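Local coordinates for protein 3-oxo-tetronate kinase (Cupriavidus necator, PDB 5DMH) that phosphorylates the four-carbon sugar acid 3-oxo-tetronate at its 4-position, using ATP as the phosphate donor, at residues N49-N54 with G257-L262; C147-E152 with A231-D236. All blocks are in the same frame, centred on the assembly; numbering follows the deposited sequence.

Contact 1 (N49-N54 with G257-L262)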
loop_
_atom_site.group_PDB
_atom_site.type_symbol
_atom_site.label_atom_id
_atom_site.label_comp_id
_atom_site.label_asym_id
_atom_site.label_seq_id
_atom_site.Cartn_x
_atom_site.Cartn_y
_atom_site.Cartn_z
ATOM N N ASN A 49 7.598 -6.532 0.717
ATOM C CA ASN A 49 8.872 -6.452 -0.002
ATOM C C ASN A 49 10.016 -6.006 0.919
ATOM O O ASN A 49 11.092 -6.602 0.932
ATOM C CB ASN A 49 8.721 -5.481 -1.178
ATOM C CG ASN A 49 10.009 -5.304 -1.984
ATOM O OD1 ASN A 49 10.557 -6.252 -2.556
ATOM N ND2 ASN A 49 10.497 -4.073 -2.018
ATOM N N THR A 50 9.778 -4.932 1.663
ATOM C CA THR A 50 10.756 -4.428 2.609
ATOM C C THR A 50 11.100 -5.442 3.680
ATOM O O THR A 50 12.277 -5.619 4.014
ATOM C CB THR A 50 10.290 -3.093 3.240
ATOM O OG1 THR A 50 10.452 -2.066 2.249
ATOM C CG2 THR A 50 11.147 -2.757 4.460
ATOM N N LEU A 51 10.096 -6.142 4.202
ATOM C CA LEU A 51 10.371 -7.176 5.194
ATOM C C LEU A 51 11.185 -8.347 4.625
ATOM O O LEU A 51 12.149 -8.791 5.251
ATOM C CB LEU A 51 9.066 -7.676 5.805
ATOM C CG LEU A 51 8.374 -6.632 6.670
ATOM C CD1 LEU A 51 6.967 -7.119 6.998
ATOM C CD2 LEU A 51 9.166 -6.357 7.921
ATOM N N VAL A 52 10.815 -8.838 3.436
ATOM C CA VAL A 52 11.549 -9.934 2.818
ATOM C C VAL A 52 12.987 -9.526 2.539
ATOM O O VAL A 52 13.916 -10.276 2.806
ATOM C CB VAL A 52 10.862 -10.391 1.513
ATOM C CG1 VAL A 52 11.777 -11.297 0.693
ATOM C CG2 VAL A 52 9.527 -11.058 1.846
ATOM N N ARG A 53 13.167 -8.319 2.016
ATOM C CA ARG A 53 14.500 -7.845 1.662
ATOM C C ARG A 53 15.385 -7.638 2.873
ATOM O O ARG A 53 16.608 -7.575 2.737
ATOM C CB ARG A 53 14.418 -6.557 0.850
ATOM C CG ARG A 53 14.058 -6.810 -0.632
ATOM C CD ARG A 53 13.518 -5.566 -1.286
ATOM N NE ARG A 53 14.501 -4.484 -1.473
ATOM C CZ ARG A 53 15.368 -4.399 -2.486
ATOM N NH1 ARG A 53 15.466 -5.350 -3.406
ATOM N NH2 ARG A 53 16.157 -3.348 -2.573
ATOM N N ASN A 54 14.773 -7.522 4.051
ATOM C CA ASN A 54 15.530 -7.338 5.279
ATOM C C ASN A 54 15.504 -8.557 6.185
ATOM O O ASN A 54 15.852 -8.464 7.353
ATOM C CB ASN A 54 15.078 -6.087 6.035
ATOM C CG ASN A 54 15.587 -4.824 5.389
ATOM O OD1 ASN A 54 16.684 -4.331 5.710
ATOM N ND2 ASN A 54 14.809 -4.302 4.456
ATOM N N GLY A 257 8.852 2.202 4.890
ATOM C CA GLY A 257 10.173 2.568 5.372
ATOM C C GLY A 257 10.358 2.329 6.854
ATOM O O GLY A 257 11.451 1.958 7.318
ATOM N N ILE A 258 9.303 2.564 7.627
ATOM C CA ILE A 258 9.436 2.417 9.080
ATOM C C ILE A 258 9.700 0.955 9.480
ATOM O O ILE A 258 10.126 0.676 10.610
ATOM C CB ILE A 258 8.229 2.999 9.821
ATOM C CG1 ILE A 258 8.534 3.172 11.308
ATOM C CG2 ILE A 258 6.991 2.106 9.690
ATOM C CD1 ILE A 258 9.764 4.058 11.601
ATOM N N ALA A 259 9.445 0.022 8.562
ATOM C CA ALA A 259 9.691 -1.409 8.823
ATOM C C ALA A 259 11.122 -1.834 8.574
ATOM O O ALA A 259 11.514 -2.951 8.952
ATOM C CB ALA A 259 8.766 -2.278 7.989
ATOM N N LEU A 260 11.902 -0.968 7.921
ATOM C CA LEU A 260 13.268 -1.315 7.524
ATOM C C LEU A 260 14.067 -2.006 8.624
ATOM O O LEU A 260 14.765 -3.010 8.381
ATOM C CB LEU A 260 14.009 -0.045 7.080
ATOM C CG LEU A 260 13.666 0.423 5.670
ATOM C CD1 LEU A 260 14.316 1.771 5.406
ATOM C CD2 LEU A 260 14.140 -0.573 4.622
ATOM N N GLY A 261 14.002 -1.444 9.832
ATOM C CA GLY A 261 14.815 -1.902 10.933
ATOM C C GLY A 261 14.177 -2.932 11.856
ATOM O O GLY A 261 14.787 -3.315 12.857
ATOM N N LEU A 262 12.951 -3.365 11.558
ATOM C CA LEU A 262 12.251 -4.245 12.506
ATOM C C LEU A 262 12.842 -5.656 12.513
ATOM O O LEU A 262 13.009 -6.261 13.570
ATOM C CB LEU A 262 10.745 -4.231 12.247
ATOM C CG LEU A 262 10.129 -2.829 12.370
ATOM C CD1 LEU A 262 8.638 -2.857 12.095
ATOM C CD2 LEU A 262 10.431 -2.192 13.719
#
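T50 and L260 meet through methyls set in place by their first torsions. In T50 the chi1 of -75° turns CG2 opposite the backbone N, so this methyl leads toward the 257-262 loop. In L260 chi1 -79° sets CG opposite the carbonyl carbon and, with CD1 extended, CD2 is the branch left facing the helix. CG2 of T50 and CD2 of L260 then touch at 3.7 Å, the two side chains crossing at about a right angle. The same CD2 lies 3.8 Å from ND2 of N54, so one leucine methyl rests against two residues a helical turn apart. N54 is itself held down: its ND2 gives a nearly straight hydrogen bond (2.9 Å, 173°) to O of T50, with the acceptor lying in the plane of the amide. That bond folds the asparagine back over the last turn of helix 41-53 and fixes the rotation of its amide, while L260 O lies over the amide face, 3.6 Å from CG of N54. Both segments belong to the sugar-binding N-terminal domain. Here the C-terminal end of its first helix packs against the link between strand 251-254 and helix 262-268, a short 3-10 segment beginning at G257 that runs into a type I turn from A259 to L262. Deeper in, CD2 of L51 reaches CB of A259 at 4.1 Å, and the leucine also packs on T58 of strand 58-62. On its far side L260 leans on L239 and F240 of helix 236-245, while the backbone O of N54 accepts a hydrogen bond from R267.

Contact 2 (C147-E152 with A231-D236)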
loop_
_atom_site.group_PDB
_atom_site.type_symbol
_atom_site.label_atom_id
_atom_site.label_comp_id
_atom_site.label_asym_id
_atom_site.label_seq_id
_atom_site.Cartn_x
_atom_site.Cartn_y
_atom_site.Cartn_z
ATOM N N CYS A 147 4.917 7.325 10.937
ATOM C CA CYS A 147 6.031 7.714 10.092
ATOM C C CYS A 147 5.885 7.192 8.685
ATOM O O CYS A 147 6.343 6.080 8.373
ATOM C CB CYS A 147 7.348 7.164 10.651
ATOM S SG CYS A 147 8.801 7.849 9.795
ATOM N N PRO A 148 5.281 8.002 7.815
ATOM C CA PRO A 148 5.188 7.611 6.400
ATOM C C PRO A 148 6.454 7.822 5.561
ATOM O O PRO A 148 6.388 7.632 4.351
ATOM C CB PRO A 148 4.069 8.495 5.882
ATOM C CG PRO A 148 4.139 9.761 6.760
ATOM C CD PRO A 148 4.508 9.228 8.115
ATOM N N ALA A 149 7.586 8.205 6.160
ATOM C CA ALA A 149 8.779 8.493 5.361
ATOM C C ALA A 149 9.272 7.280 4.543
ATOM O O ALA A 149 9.183 6.110 4.990
ATOM C CB ALA A 149 9.889 9.010 6.256
ATOM N N PHE A 150 9.834 7.574 3.371
ATOM C CA PHE A 150 10.247 6.543 2.436
ATOM C C PHE A 150 11.282 7.169 1.489
ATOM O O PHE A 150 10.976 7.470 0.340
ATOM C CB PHE A 150 8.985 6.074 1.663
ATOM C CG PHE A 150 9.153 4.779 0.877
ATOM C CD1 PHE A 150 10.387 4.174 0.710
ATOM C CD2 PHE A 150 8.040 4.171 0.317
ATOM C CE1 PHE A 150 10.511 3.010 0.007
ATOM C CE2 PHE A 150 8.152 3.002 -0.387
ATOM C CZ PHE A 150 9.391 2.409 -0.549
ATOM N N PRO A 151 12.504 7.405 1.991
ATOM C CA PRO A 151 13.508 8.117 1.195
ATOM C C PRO A 151 13.766 7.519 -0.186
ATOM O O PRO A 151 13.989 8.266 -1.145
ATOM C CB PRO A 151 14.771 8.014 2.067
ATOM C CG PRO A 151 14.210 8.095 3.468
ATOM C CD PRO A 151 12.938 7.233 3.388
ATOM N N GLU A 152 13.746 6.199 -0.286
ATOM C CA GLU A 152 13.987 5.514 -1.542
ATOM C C GLU A 152 12.978 5.952 -2.612
ATOM O O GLU A 152 13.245 5.842 -3.823
ATOM C CB GLU A 152 13.895 3.999 -1.326
ATOM C CG GLU A 152 14.425 3.122 -2.470
ATOM C CD GLU A 152 13.987 1.641 -2.390
ATOM O OE1 GLU A 152 13.252 1.233 -1.445
ATOM O OE2 GLU A 152 14.331 0.880 -3.327
ATOM N N ALA A 231 6.683 10.963 13.447
ATOM C CA ALA A 231 8.144 10.854 13.591
ATOM C C ALA A 231 8.865 11.393 12.366
ATOM O O ALA A 231 8.642 10.914 11.243
ATOM C CB ALA A 231 8.560 9.421 13.840
ATOM N N ASP A 232 9.738 12.373 12.595
ATOM C CA ASP A 232 10.600 12.889 11.544
ATOM C C ASP A 232 11.592 11.811 11.057
ATOM O O ASP A 232 12.064 10.955 11.808
ATOM C CB ASP A 232 11.392 14.140 12.005
ATOM C CG ASP A 232 10.563 15.420 12.084
ATOM O OD1 ASP A 232 9.398 15.456 11.600
ATOM O OD2 ASP A 232 11.105 16.414 12.653
ATOM N N ALA A 233 11.948 11.882 9.780
ATOM C CA ALA A 233 12.962 11.003 9.235
ATOM C C ALA A 233 13.435 11.629 7.939
ATOM O O ALA A 233 12.635 11.831 7.011
ATOM C CB ALA A 233 12.416 9.614 8.975
ATOM N N VAL A 234 14.711 11.997 7.920
ATOM C CA VAL A 234 15.306 12.685 6.761
ATOM C C VAL A 234 16.210 11.785 5.941
ATOM O O VAL A 234 16.788 12.230 4.939
ATOM C CB VAL A 234 16.067 13.951 7.180
ATOM C CG1 VAL A 234 15.220 14.806 8.084
ATOM C CG2 VAL A 234 17.394 13.609 7.878
ATOM N N SER A 235 16.291 10.517 6.334
ATOM C CA SER A 235 17.183 9.546 5.704
ATOM C C SER A 235 16.797 8.150 6.120
ATOM O O SER A 235 16.044 7.968 7.093
ATOM C CB SER A 235 18.599 9.817 6.168
ATOM O OG SER A 235 18.647 9.604 7.541
ATOM N N ASP A 236 17.319 7.156 5.397
ATOM C CA ASP A 236 17.148 5.762 5.790
ATOM C C ASP A 236 17.790 5.532 7.163
ATOM O O ASP A 236 17.287 4.744 7.967
ATOM C CB ASP A 236 17.732 4.791 4.769
ATOM C CG ASP A 236 16.854 4.617 3.534
ATOM O OD1 ASP A 236 15.690 5.059 3.514
ATOM O OD2 ASP A 236 17.361 4.030 2.565
HETATM O O HOH W 1 13.668 4.268 2.005
#
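P151 presents its ring to the start of helix 236-245, and OD1 of D236 lies over one face of it, 3.4 Å from CG of P151 and nearly as close to CB and CD. The outer corner of the ring also presses on the backbone of S235, with P151 CG 3.7 Å from S235 C. Further in, the bumps are small. The methyls of A149 and A233 butt together, CB to CB at 3.8 Å, and the C147 sulfur fills the hollow between A231 and A233, its SG 4.1 Å from A233 CB. A chi1 of -170° sends that sulfur away from the backbone N and across to the other loop. These loops leave the C-terminal ends of neighbouring parallel strands 144-147 and 228-231 and stay together by side-chain packing, while the backbone of A233 bonds to I157. S235 is the N-cap of helix 236-245, its OG bonded to N of D238. At the outer end one water joins the segments, accepting from E152 N (3.0 Å) and donating to D236 OD1 (2.6 Å). The inner end is thus mostly apolar but also buries the A231 carbonyl oxygen, 3.4 Å from C147 SG; at the water-bridged edge the helix N-terminus probably favours the negative charge of D236.

In the fold
Contact 2 is nested within the loop that contact 1 closes, and the two centres lie 13 Å apart in the sugar-binding N-terminal domain. They join directly in two places: I258 CB packs 3.9 Å from C147 O, and L260 CD1 sits 4.0 Å from D236 OD1. Helix 236-245 is common ground, since L239 is touched by L260 from contact 1 and by C147 and P151 from contact 2. Q413 of strand 407-415 also serves both, hydrogen-bonding to N49 and to E152. Neither contact is at the nucleotide site; the ADP pocket draws on residues between 177 and 436, many in the C-terminal domain.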